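Local coordinates for protein D-alanine--D-alanine ligase (Coxiella burnetii, PDB 3TQT) that probably joins two D-alanine molecules at the cost of ATP to make the D-alanyl-D-alanine used in peptidoglycan synthesis, at residues 101-106 with 345-350; 7-12 with 30-35. One frame throughout, in Å; residues are numbered along the deposited sequence.

Contact 1 of 2, residues 101-106 with 345-350; sequences CVFPMV and DQLIEL
Phe103 and Leu347 make the closest approach between the strand 101-104 and the helix segment 345-350. The first atom of the Phe103 side chain, CB, lies beyond contact range of the helix. The torsion chi1 of -147° is well off a staggered position, and it leads the ring from there toward the helix. CG still stands about 5.5 Å from Ile348 CG1. Further out along one side of the ring, CD1 comes to 4.4 Å from Ile348 CG1. CE1 then lies 4.4 Å from Leu347 CD1. The tip, CZ, meets that same methyl, Leu347 CD1, at 3.8 Å. The two side chains cross at about a right angle, so the leucine touches the end of the ring rather than lying along it. Both aliphatic groups come at the ring obliquely.

Cys101, two residues earlier on the same side of the strand, adds a further point. Its SG is extended away from the backbone N (chi1 -178°) and rests 4.2 Å from Ile348 CG2. Ile348 therefore touches both strand side chains. All four residues are buried, and the packing between them is apolar.

The segment axes pass 9.1 Å apart at 120°, so the helix runs across the strand. Strand 101-104 pairs with strand 5-12, and Val102 also makes backbone hydrogen bonds with Pro126 and Val128. Phe103 also packs on Val9 and on Ile28 of helix 18-31. Leu347 also reaches Leu235 of strand 228-236, so at this point the first turns of helix 340-370 touch both the N-terminal sheet and the five-stranded sheet of the ATP-grasp region.

Contact 2 of 2, residues 7-12 with 30-35; sequences ISVLCG and NTLDAA
Leu32 carries most of this contact, and one of its methyls does the touching. CD1 is shared by two strand residues: it lies 4.1 Å from Val9 CG2 and 4.2 Å from Ile7 CG2. Ile7 and Val9 are two apart on strand 5-12, so their side chains leave the same face of the sheet. The leucine methyl can then meet a branch from each.

The branches are presented differently. In Ile7 the touching methyl, CG2, is opposite the backbone N, while CG1 swings to the N side (chi1 -53°). In Val9 the touching CG2 instead sits beside the backbone N, anti to the carbonyl carbon, and CG1 takes the place opposite the N. Val9 and Leu32 run past each other in opposite directions. The second leucine methyl, CD2, is turned to Ile348 of helix 340-370, so the side chain is covered from two sides.

Leu32 is the first residue to leave helical backbone angles after helix 18-31. The chain then turns at Asp33, whose OD1 accepts a bond from Ala35 N at 2.9 Å. The N-H...O angle is 144°, and the donor comes from the anti side, 32° out of the carboxylate plane. This is an Asx turn. The turn lies in the connection just after the buried leucine, where Ala34 and Ala35 are exposed.

Val9 also packs on Ala25 and Val29 of helix 18-31, and Leu32 on Ile39 of strand 37-44. Strand 5-12, helix 18-31 and strand 37-44 form a beta-alpha-beta crossover. Its two strands are parallel neighbours in the sheet, consistent with the Rossmann-like N-terminal domain of D-alanine--D-alanine ligases.

The centres of the two contacts are about 9 Å apart, and both reach the same seven-stranded sheet. They come in series along the chain: contact 2 closes within the first 35 residues, and contact 1 then spans 238 residues. Strands 5-12 and 101-104 are parallel neighbours. Phe103 N lies 2.7 Å from Ser8 O and Met105 N lies 2.8 Å from Leu10 O, both probable hydrogen bonds. Contact 2 is local to the N-terminal domain, while contact 1 brings in the C-terminal helix. Ile348 touches Ile7 and Leu32 as well, so both contacts share one apolar core where the N-terminal and ATP-grasp parts meet.

Contact 1 of 2, residues 101-106 with 345-350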
loop_
_atom_site.group_PDB
_atom_site.type_symbol
_atom_site.label_atom_id
_atom_site.label_comp_id
_atom_site.label_asym_id
_atom_site.label_seq_id
_atom_site.Cartn_x
_atom_site.Cartn_y
_atom_site.Cartn_z
ATOM N N CYS A 101 0.025 20.818 2.767
ATOM C CA CYS A 101 -0.787 19.699 2.329
ATOM C C CYS A 101 -0.491 19.415 0.871
ATOM O O CYS A 101 -0.272 20.331 0.073
ATOM C CB CYS A 101 -2.280 19.979 2.547
ATOM S SG CYS A 101 -3.382 18.604 2.083
ATOM N N VAL A 102 -0.458 18.135 0.532
ATOM C CA VAL A 102 -0.140 17.723 -0.825
ATOM C C VAL A 102 -1.383 17.149 -1.478
ATOM O O VAL A 102 -2.150 16.430 -0.847
ATOM C CB VAL A 102 1.003 16.690 -0.831
ATOM C CG1 VAL A 102 1.222 16.138 -2.220
ATOM C CG2 VAL A 102 2.281 17.320 -0.266
ATOM N N PHE A 103 -1.589 17.495 -2.742
ATOM C CA PHE A 103 -2.713 16.982 -3.484
ATOM C C PHE A 103 -2.135 16.061 -4.549
ATOM O O PHE A 103 -1.712 16.519 -5.599
ATOM C CB PHE A 103 -3.458 18.153 -4.129
ATOM C CG PHE A 103 -4.940 17.946 -4.250
ATOM C CD1 PHE A 103 -5.827 18.838 -3.665
ATOM C CD2 PHE A 103 -5.445 16.855 -4.930
ATOM C CE1 PHE A 103 -7.182 18.646 -3.777
ATOM C CE2 PHE A 103 -6.800 16.665 -5.050
ATOM C CZ PHE A 103 -7.667 17.562 -4.471
ATOM N N PRO A 104 -2.069 14.752 -4.256
ATOM C CA PRO A 104 -1.494 13.839 -5.232
ATOM C C PRO A 104 -2.482 13.751 -6.395
ATOM O O PRO A 104 -3.654 13.417 -6.187
ATOM C CB PRO A 104 -1.414 12.504 -4.474
ATOM C CG PRO A 104 -1.842 12.785 -3.076
ATOM C CD PRO A 104 -2.631 14.043 -3.098
ATOM N N MET A 105 -2.044 14.091 -7.599
ATOM C CA MET A 105 -2.974 14.071 -8.711
ATOM C C MET A 105 -2.304 13.375 -9.869
ATOM O O MET A 105 -2.459 13.757 -11.024
ATOM C CB MET A 105 -3.456 15.479 -9.068
ATOM C CG MET A 105 -4.629 15.529 -10.061
ATOM S SD MET A 105 -6.008 14.392 -9.718
ATOM C CE MET A 105 -6.285 14.703 -7.964
ATOM N N VAL A 106 -1.542 12.347 -9.525
ATOM C CA VAL A 106 -0.992 11.434 -10.505
ATOM C C VAL A 106 -1.920 10.225 -10.598
ATOM O O VAL A 106 -2.128 9.518 -9.608
ATOM C CB VAL A 106 0.417 10.982 -10.104
ATOM C CG1 VAL A 106 0.896 9.868 -11.030
ATOM C CG2 VAL A 106 1.373 12.159 -10.129
ATOM N N ASP A 345 -11.603 22.402 -0.941
ATOM C CA ASP A 345 -11.373 22.807 0.452
ATOM C C ASP A 345 -11.622 21.632 1.389
ATOM O O ASP A 345 -10.862 21.393 2.337
ATOM C CB ASP A 345 -12.286 23.968 0.874
ATOM C CG ASP A 345 -11.989 25.261 0.133
ATOM O OD1 ASP A 345 -10.808 25.524 -0.178
ATOM O OD2 ASP A 345 -12.950 26.021 -0.128
ATOM N N GLN A 346 -12.709 20.913 1.142
ATOM C CA GLN A 346 -13.040 19.766 1.980
ATOM C C GLN A 346 -11.979 18.671 1.891
ATOM O O GLN A 346 -11.575 18.096 2.907
ATOM C CB GLN A 346 -14.446 19.254 1.639
ATOM C CG GLN A 346 -15.499 20.290 2.076
ATOM C CD GLN A 346 -16.921 19.779 2.038
ATOM O OE1 GLN A 346 -17.166 18.574 2.082
ATOM N NE2 GLN A 346 -17.877 20.705 1.974
ATOM N N LEU A 347 -11.492 18.408 0.683
ATOM C CA LEU A 347 -10.444 17.402 0.528
ATOM C C LEU A 347 -9.181 17.804 1.293
ATOM O O LEU A 347 -8.548 16.972 1.941
ATOM C CB LEU A 347 -10.137 17.162 -0.948
ATOM C CG LEU A 347 -11.250 16.418 -1.691
ATOM C CD1 LEU A 347 -11.061 16.567 -3.191
ATOM C CD2 LEU A 347 -11.257 14.953 -1.272
ATOM N N ILE A 348 -8.819 19.079 1.220
ATOM C CA ILE A 348 -7.651 19.552 1.958
ATOM C C ILE A 348 -7.886 19.466 3.471
ATOM O O ILE A 348 -7.016 19.018 4.216
ATOM C CB ILE A 348 -7.252 20.978 1.517
ATOM C CG1 ILE A 348 -6.638 20.934 0.109
ATOM C CG2 ILE A 348 -6.305 21.622 2.520
ATOM C CD1 ILE A 348 -6.595 22.289 -0.583
ATOM N N GLU A 349 -9.061 19.885 3.928
ATOM C CA GLU A 349 -9.373 19.812 5.351
ATOM C C GLU A 349 -9.335 18.367 5.867
ATOM O O GLU A 349 -8.772 18.100 6.926
ATOM C CB GLU A 349 -10.731 20.460 5.645
ATOM C CG GLU A 349 -10.701 21.994 5.612
ATOM C CD GLU A 349 -12.037 22.609 5.192
ATOM O OE1 GLU A 349 -13.049 21.880 5.143
ATOM O OE2 GLU A 349 -12.073 23.823 4.896
ATOM N N LEU A 350 -9.940 17.455 5.113
ATOM C CA LEU A 350 -9.938 16.036 5.447
ATOM C C LEU A 350 -8.526 15.483 5.520
ATOM O O LEU A 350 -8.206 14.696 6.400
ATOM C CB LEU A 350 -10.712 15.242 4.398
ATOM C CG LEU A 350 -12.235 15.412 4.390
ATOM C CD1 LEU A 350 -12.817 14.842 3.108
ATOM C CD2 LEU A 350 -12.849 14.734 5.599
#

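Contact 2 of 2, residues 7-12 with 30-35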
loop_
_atom_site.group_PDB
_atom_site.type_symbol
_atom_site.label_atom_id
_atom_site.label_comp_id
_atom_site.label_asym_id
_atom_site.label_seq_id
_atom_site.Cartn_x
_atom_site.Cartn_y
_atom_site.Cartn_z
ATOM N N ILE A 7 -0.232 24.659 -0.577
ATOM C CA ILE A 7 -0.720 23.435 -1.157
ATOM C C ILE A 7 0.199 23.084 -2.322
ATOM O O ILE A 7 0.463 23.932 -3.177
ATOM C CB ILE A 7 -2.154 23.634 -1.689
ATOM C CG1 ILE A 7 -3.042 24.213 -0.587
ATOM C CG2 ILE A 7 -2.714 22.334 -2.245
ATOM C CD1 ILE A 7 -3.220 23.288 0.608
ATOM N N SER A 8 0.683 21.846 -2.339
ATOM C CA SER A 8 1.452 21.330 -3.471
ATOM C C SER A 8 0.612 20.341 -4.272
ATOM O O SER A 8 0.111 19.352 -3.736
ATOM C CB SER A 8 2.716 20.632 -2.982
ATOM O OG SER A 8 3.692 21.585 -2.607
ATOM N N VAL A 9 0.445 20.607 -5.557
ATOM C CA VAL A 9 -0.295 19.681 -6.403
ATOM C C VAL A 9 0.702 18.865 -7.212
ATOM O O VAL A 9 1.539 19.430 -7.913
ATOM C CB VAL A 9 -1.273 20.429 -7.314
ATOM C CG1 VAL A 9 -2.101 19.438 -8.165
ATOM C CG2 VAL A 9 -2.180 21.319 -6.472
ATOM N N LEU A 10 0.643 17.540 -7.080
ATOM C CA LEU A 10 1.569 16.660 -7.796
ATOM C C LEU A 10 0.911 16.141 -9.050
ATOM O O LEU A 10 -0.207 15.627 -9.002
ATOM C CB LEU A 10 1.980 15.466 -6.935
ATOM C CG LEU A 10 3.061 15.652 -5.868
ATOM C CD1 LEU A 10 2.978 17.013 -5.198
ATOM C CD2 LEU A 10 2.987 14.518 -4.841
ATOM N N CYS A 11 1.608 16.252 -10.177
ATOM C CA CYS A 11 1.047 15.785 -11.439
ATOM C C CYS A 11 2.112 15.239 -12.373
ATOM O O CYS A 11 3.307 15.404 -12.131
ATOM C CB CYS A 11 0.278 16.897 -12.142
ATOM S SG CYS A 11 1.322 18.233 -12.778
ATOM N N GLY A 12 1.653 14.587 -13.442
ATOM C CA GLY A 12 2.536 14.008 -14.434
ATOM C C GLY A 12 2.783 12.560 -14.066
ATOM O O GLY A 12 1.846 11.762 -13.979
ATOM N N ASN A 30 -6.535 25.777 -11.016
ATOM C CA ASN A 30 -7.398 26.865 -11.450
ATOM C C ASN A 30 -8.570 27.089 -10.499
ATOM O O ASN A 30 -9.141 28.176 -10.438
ATOM C CB ASN A 30 -7.928 26.570 -12.856
ATOM C CG ASN A 30 -8.602 27.769 -13.481
ATOM O OD1 ASN A 30 -8.102 28.886 -13.376
ATOM N ND2 ASN A 30 -9.745 27.549 -14.126
ATOM N N THR A 31 -8.916 26.051 -9.751
ATOM C CA THR A 31 -10.135 26.062 -8.955
ATOM C C THR A 31 -9.882 26.249 -7.457
ATOM O O THR A 31 -10.776 26.684 -6.726
ATOM C CB THR A 31 -10.961 24.781 -9.224
ATOM O OG1 THR A 31 -11.275 24.720 -10.627
ATOM C CG2 THR A 31 -12.246 24.793 -8.441
ATOM N N LEU A 32 -8.674 25.929 -6.996
ATOM C CA LEU A 32 -8.303 26.183 -5.597
ATOM C C LEU A 32 -8.498 27.652 -5.201
ATOM O O LEU A 32 -8.044 28.564 -5.888
ATOM C CB LEU A 32 -6.855 25.767 -5.318
ATOM C CG LEU A 32 -6.614 24.263 -5.176
ATOM C CD1 LEU A 32 -5.129 23.951 -5.239
ATOM C CD2 LEU A 32 -7.212 23.763 -3.876
ATOM N N ASP A 33 -9.158 27.857 -4.067
ATOM C CA ASP A 33 -9.513 29.194 -3.605
ATOM C C ASP A 33 -8.239 30.011 -3.388
ATOM O O ASP A 33 -7.498 29.774 -2.452
ATOM C CB ASP A 33 -10.320 29.067 -2.312
ATOM C CG ASP A 33 -10.853 30.391 -1.812
ATOM O OD1 ASP A 33 -10.304 31.438 -2.194
ATOM O OD2 ASP A 33 -11.827 30.368 -1.034
ATOM N N ALA A 34 -7.975 30.961 -4.275
ATOM C CA ALA A 34 -6.755 31.763 -4.200
ATOM C C ALA A 34 -6.626 32.542 -2.883
ATOM O O ALA A 34 -5.527 32.927 -2.490
ATOM C CB ALA A 34 -6.683 32.710 -5.383
ATOM N N ALA A 35 -7.750 32.774 -2.211
ATOM C CA ALA A 35 -7.733 33.462 -0.918
ATOM C C ALA A 35 -7.142 32.583 0.180
ATOM O O ALA A 35 -6.573 33.091 1.142
ATOM C CB ALA A 35 -9.141 33.921 -0.526
#